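Local coordinates for Glucanase/chitosanase (Paenibacillus fukuinensis, PDB 4ZY9), which binds chitosan through this CBM32 beta-sandwich module, one part of a chitosanase/glucanase that probably hydrolyses the glycosidic bonds of polysaccharides, at residues Ser80-Gly84 with Thr85-Trp89; Gly24-Ala27 with Ser28-Phe31. The protein carries 1 engineered substitution. All blocks are in the same frame, centred on the assembly; numbering follows the deposited sequence.

Contact 1: Ser80-Gly84 with Thr85-Trp89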
loop_
_atom_site.group_PDB
_atom_site.type_symbol
_atom_site.label_atom_id
_atom_site.label_comp_id
_atom_site.label_asym_id
_atom_site.label_seq_id
_atom_site.Cartn_x
_atom_site.Cartn_y
_atom_site.Cartn_z
ATOM N N SER A 80 0.427 -9.686 6.547
ATOM C CA SER A 80 -0.408 -10.771 7.144
ATOM C C SER A 80 -0.208 -12.053 6.331
ATOM O O SER A 80 -0.167 -12.027 5.104
ATOM C CB SER A 80 -1.881 -10.368 7.135
ATOM O OG SER A 80 -2.717 -11.528 7.430
ATOM N N ASN A 81 -0.071 -13.196 7.076
ATOM C CA ASN A 81 -0.070 -14.485 6.461
ATOM C C ASN A 81 -1.346 -15.261 6.827
ATOM O O ASN A 81 -1.353 -16.508 6.703
ATOM C CB ASN A 81 1.208 -15.246 6.859
ATOM C CG ASN A 81 1.441 -16.367 5.921
ATOM O OD1 ASN A 81 1.140 -16.345 4.750
ATOM N ND2 ASN A 81 2.098 -17.422 6.447
ATOM N N ASP A 82 -2.440 -14.579 7.111
ATOM C CA ASP A 82 -3.751 -15.256 7.183
ATOM C C ASP A 82 -4.091 -15.729 5.777
ATOM O O ASP A 82 -3.702 -15.204 4.771
ATOM C CB ASP A 82 -4.785 -14.242 7.559
ATOM C CG ASP A 82 -4.676 -13.692 8.975
ATOM O OD1 ASP A 82 -4.379 -14.417 9.936
ATOM O OD2 ASP A 82 -4.878 -12.492 9.204
ATOM N N SER A 83 -4.861 -16.836 5.728
ATOM C CA SER A 83 -5.325 -17.324 4.441
ATOM C C SER A 83 -6.602 -16.627 3.925
ATOM O O SER A 83 -6.718 -16.346 2.715
ATOM C CB SER A 83 -5.582 -18.804 4.415
ATOM O OG SER A 83 -6.265 -19.188 5.585
ATOM N N GLY A 84 -7.532 -16.373 4.843
ATOM C CA GLY A 84 -8.722 -15.663 4.517
ATOM C C GLY A 84 -8.627 -14.168 4.611
ATOM O O GLY A 84 -7.537 -13.621 4.404
ATOM N N THR A 85 -9.686 -13.449 4.862
ATOM C CA THR A 85 -9.630 -11.993 4.986
ATOM C C THR A 85 -8.609 -11.635 6.071
ATOM O O THR A 85 -8.697 -12.148 7.165
ATOM C CB THR A 85 -11.032 -11.487 5.372
ATOM O OG1 THR A 85 -11.929 -11.883 4.323
ATOM C CG2 THR A 85 -11.002 -9.957 5.558
ATOM N N PRO A 86 -7.658 -10.740 5.806
ATOM C CA PRO A 86 -6.615 -10.560 6.830
ATOM C C PRO A 86 -7.049 -9.741 7.992
ATOM O O PRO A 86 -7.590 -8.642 7.815
ATOM C CB PRO A 86 -5.497 -9.796 6.042
ATOM C CG PRO A 86 -6.284 -9.112 4.918
ATOM C CD PRO A 86 -7.348 -10.068 4.547
ATOM N N THR A 87 -6.823 -10.278 9.178
ATOM C CA THR A 87 -7.126 -9.624 10.436
ATOM C C THR A 87 -5.884 -9.572 11.384
ATOM O O THR A 87 -5.853 -8.703 12.310
ATOM C CB THR A 87 -8.320 -10.311 11.190
ATOM O OG1 THR A 87 -7.893 -11.569 11.564
ATOM C CG2 THR A 87 -9.579 -10.404 10.368
ATOM N N ASN A 88 -4.923 -10.459 11.168
ATOM C CA ASN A 88 -3.723 -10.490 11.997
ATOM C C ASN A 88 -2.594 -9.879 11.140
ATOM O O ASN A 88 -2.161 -10.466 10.160
ATOM C CB ASN A 88 -3.386 -11.914 12.363
ATOM C CG ASN A 88 -4.480 -12.622 13.062
ATOM O OD1 ASN A 88 -4.970 -13.685 12.583
ATOM N ND2 ASN A 88 -4.769 -12.110 14.287
ATOM N N TRP A 89 -2.173 -8.709 11.587
ATOM C CA TRP A 89 -1.223 -7.819 10.882
ATOM C C TRP A 89 -0.006 -7.613 11.776
ATOM O O TRP A 89 -0.143 -7.424 13.000
ATOM C CB TRP A 89 -1.772 -6.448 10.548
ATOM C CG TRP A 89 -2.915 -6.424 9.575
ATOM C CD1 TRP A 89 -4.237 -6.282 9.877
ATOM C CD2 TRP A 89 -2.852 -6.536 8.156
ATOM N NE1 TRP A 89 -4.994 -6.289 8.743
ATOM C CE2 TRP A 89 -4.210 -6.457 7.651
ATOM C CE3 TRP A 89 -1.780 -6.713 7.235
ATOM C CZ2 TRP A 89 -4.513 -6.492 6.338
ATOM C CZ3 TRP A 89 -2.120 -6.797 5.933
ATOM C CH2 TRP A 89 -3.508 -6.753 5.446
HETATM O O HOH W 1 -0.374 -12.686 9.955
#
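The hairpin loop joining antiparallel strands 75-80 and 90-95 is drawn together by Asp82, whose OD2 accepts the backbone N-H groups of both Thr87 and Asn88. Asn88 N meets the syn lone pair of Asp82 OD2 at 2.8 Å and nearly straight (168°), whereas Thr87 N, 2.9 Å from Asp82 OD2, comes to its anti side, tilted out of the carboxylate plane. With chi1 at -68°, Asp82 CG stands beside its own backbone N, turning the carboxylate across the loop toward those N-H groups. Ser80 OG accepts from Asp82 N at 3.1 Å. In the conformer described, Ser80 OG also lies 3.0 Å from both Asn88 O and Asp82 OD2, weak bonds that compete for one proton and remain doubtful because a second conformer exists. Ser80 CB sits over a face of the Trp89 indole in a CH-pi contact, 4.0 Å from the centroid of the six-membered ring, and Pro86 CB lies over the indole too. Tyr114 of strand 114-122 packs against Pro86 and Trp89. A water links Asn81 N to Asn88 O. In this conformer an ST turn at Ser80 leads into a beta-hairpin loop where one aspartate oxygen takes two consecutive backbone N-H groups.

Contact 2: Gly24-Ala27 with Ser28-Phe31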
loop_
_atom_site.group_PDB
_atom_site.type_symbol
_atom_site.label_atom_id
_atom_site.label_comp_id
_atom_site.label_asym_id
_atom_site.label_seq_id
_atom_site.Cartn_x
_atom_site.Cartn_y
_atom_site.Cartn_z
ATOM N N GLY A 24 -12.659 5.146 -11.177
ATOM C CA GLY A 24 -11.460 5.493 -11.762
ATOM C C GLY A 24 -10.277 5.584 -10.755
ATOM O O GLY A 24 -9.100 5.666 -11.218
ATOM N N PHE A 25 -10.555 5.423 -9.481
ATOM C CA PHE A 25 -9.540 5.535 -8.378
ATOM C C PHE A 25 -9.555 4.309 -7.532
ATOM O O PHE A 25 -9.187 4.359 -6.341
ATOM C CB PHE A 25 -9.850 6.789 -7.581
ATOM C CG PHE A 25 -9.635 8.042 -8.401
ATOM C CD1 PHE A 25 -8.349 8.394 -8.776
ATOM C CD2 PHE A 25 -10.690 8.848 -8.847
ATOM C CE1 PHE A 25 -8.102 9.540 -9.549
ATOM C CE2 PHE A 25 -10.422 10.013 -9.545
ATOM C CZ PHE A 25 -9.162 10.368 -9.872
ATOM N N GLU A 26 -9.930 3.202 -8.130
ATOM C CA GLU A 26 -10.013 1.919 -7.442
ATOM C C GLU A 26 -8.638 1.490 -6.879
ATOM O O GLU A 26 -7.566 1.867 -7.398
ATOM C CB GLU A 26 -10.500 0.819 -8.387
ATOM C CG GLU A 26 -11.934 0.982 -8.899
ATOM C CD GLU A 26 -12.051 2.018 -10.029
ATOM O OE1 GLU A 26 -11.061 2.420 -10.632
ATOM O OE2 GLU A 26 -13.240 2.451 -10.320
ATOM N N ALA A 27 -8.692 0.690 -5.851
ATOM C CA ALA A 27 -7.447 0.163 -5.219
ATOM C C ALA A 27 -6.565 -0.522 -6.244
ATOM O O ALA A 27 -5.339 -0.360 -6.192
ATOM C CB ALA A 27 -7.836 -0.790 -4.109
ATOM N N SER A 28 -7.162 -1.230 -7.186
ATOM C CA SER A 28 -6.415 -1.909 -8.234
ATOM C C SER A 28 -5.455 -1.017 -8.986
ATOM O O SER A 28 -4.497 -1.495 -9.555
ATOM C CB SER A 28 -7.424 -2.649 -9.248
ATOM O OG SER A 28 -8.122 -1.612 -9.962
ATOM N N ARG A 29 -5.756 0.241 -9.125
ATOM C CA ARG A 29 -4.941 1.119 -9.933
ATOM C C ARG A 29 -3.587 1.345 -9.385
ATOM O O ARG A 29 -2.660 1.718 -10.121
ATOM C CB ARG A 29 -5.631 2.480 -10.117
ATOM C CG ARG A 29 -7.082 2.480 -10.609
ATOM C CD ARG A 29 -7.186 1.803 -11.859
ATOM N NE ARG A 29 -8.581 1.764 -12.313
ATOM C CZ ARG A 29 -9.217 2.701 -13.026
ATOM N NH1 ARG A 29 -8.645 3.900 -13.333
ATOM N NH2 ARG A 29 -10.489 2.414 -13.442
ATOM N N ALA A 30 -3.371 1.111 -8.076
ATOM C CA ALA A 30 -1.975 1.184 -7.529
ATOM C C ALA A 30 -1.160 -0.000 -7.945
ATOM O O ALA A 30 0.091 0.028 -7.798
ATOM C CB ALA A 30 -2.044 1.301 -6.040
ATOM N N PHE A 31 -1.732 -1.073 -8.501
ATOM C CA PHE A 31 -1.056 -2.342 -8.780
ATOM C C PHE A 31 -0.936 -2.661 -10.195
ATOM O O PHE A 31 -0.631 -3.807 -10.558
ATOM C CB PHE A 31 -1.757 -3.420 -7.922
ATOM C CG PHE A 31 -1.628 -3.139 -6.468
ATOM C CD1 PHE A 31 -0.514 -3.501 -5.813
ATOM C CD2 PHE A 31 -2.630 -2.502 -5.809
ATOM C CE1 PHE A 31 -0.424 -3.185 -4.475
ATOM C CE2 PHE A 31 -2.546 -2.223 -4.447
ATOM C CZ PHE A 31 -1.395 -2.547 -3.814
#
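From Glu26 onward the backbone winds through successive i+3 to i turns, Arg29 N bonding to Glu26 O at 3.0 Å and Ala30 N to Ala27 O at 3.1 Å, followed by Phe31 N to Ser28 O. Glu26 and Arg29 run side by side in the same direction, each bent at chi2 (78° in Glu26, -58° in Arg29), which brings their ends together in a salt bridge with Glu26 OE1 2.9 Å from Arg29 NH2. Glu26 OE1 lies over a guanidinium face, 3.0 Å from Arg29 CZ, and the carboxylate and guanidinium planes are 36° apart. Gly24 O occupies a position over the guanidinium as well, 2.8 Å from Arg29 NH1 but too badly angled for a hydrogen bond. The second carboxylate oxygen turns back along the chain, where Gly24 N donates to Glu26 OE2 at 2.9 Å in an almost straight bond. At the other end Ala27 O approaches the edge of the Phe31 ring, 3.5 Å from Phe31 CD2. Glu26 N is buried here without a partner. With OE1 over the guanidinium face, the attraction is probably more electrostatic than directional, and the arginine together with the Gly24 N-H probably stabilises the charged form of Glu26.

How the contacts relate
Contact 2 comes first along the chain, within the long connection from strand 14-17 to strand 39-40, and is complete well before contact 1 shapes the short link from strand 75-80 to strand 90-95. They are local turns in series, neither nested nor crossing, with centres about 21 Å apart and nearest atoms about 10 Å apart. Both adjoin the same five-stranded sheet. Contact 2 packs Ala27 and Phe31 against strands 14-17 and 48-54, and through Phe31 and Phe133 also reaches strand 129-136 of the second sheet. Contact 1 connects the outermost strand 90-95 to its neighbour 75-80 and leans on the next strand, 114-122.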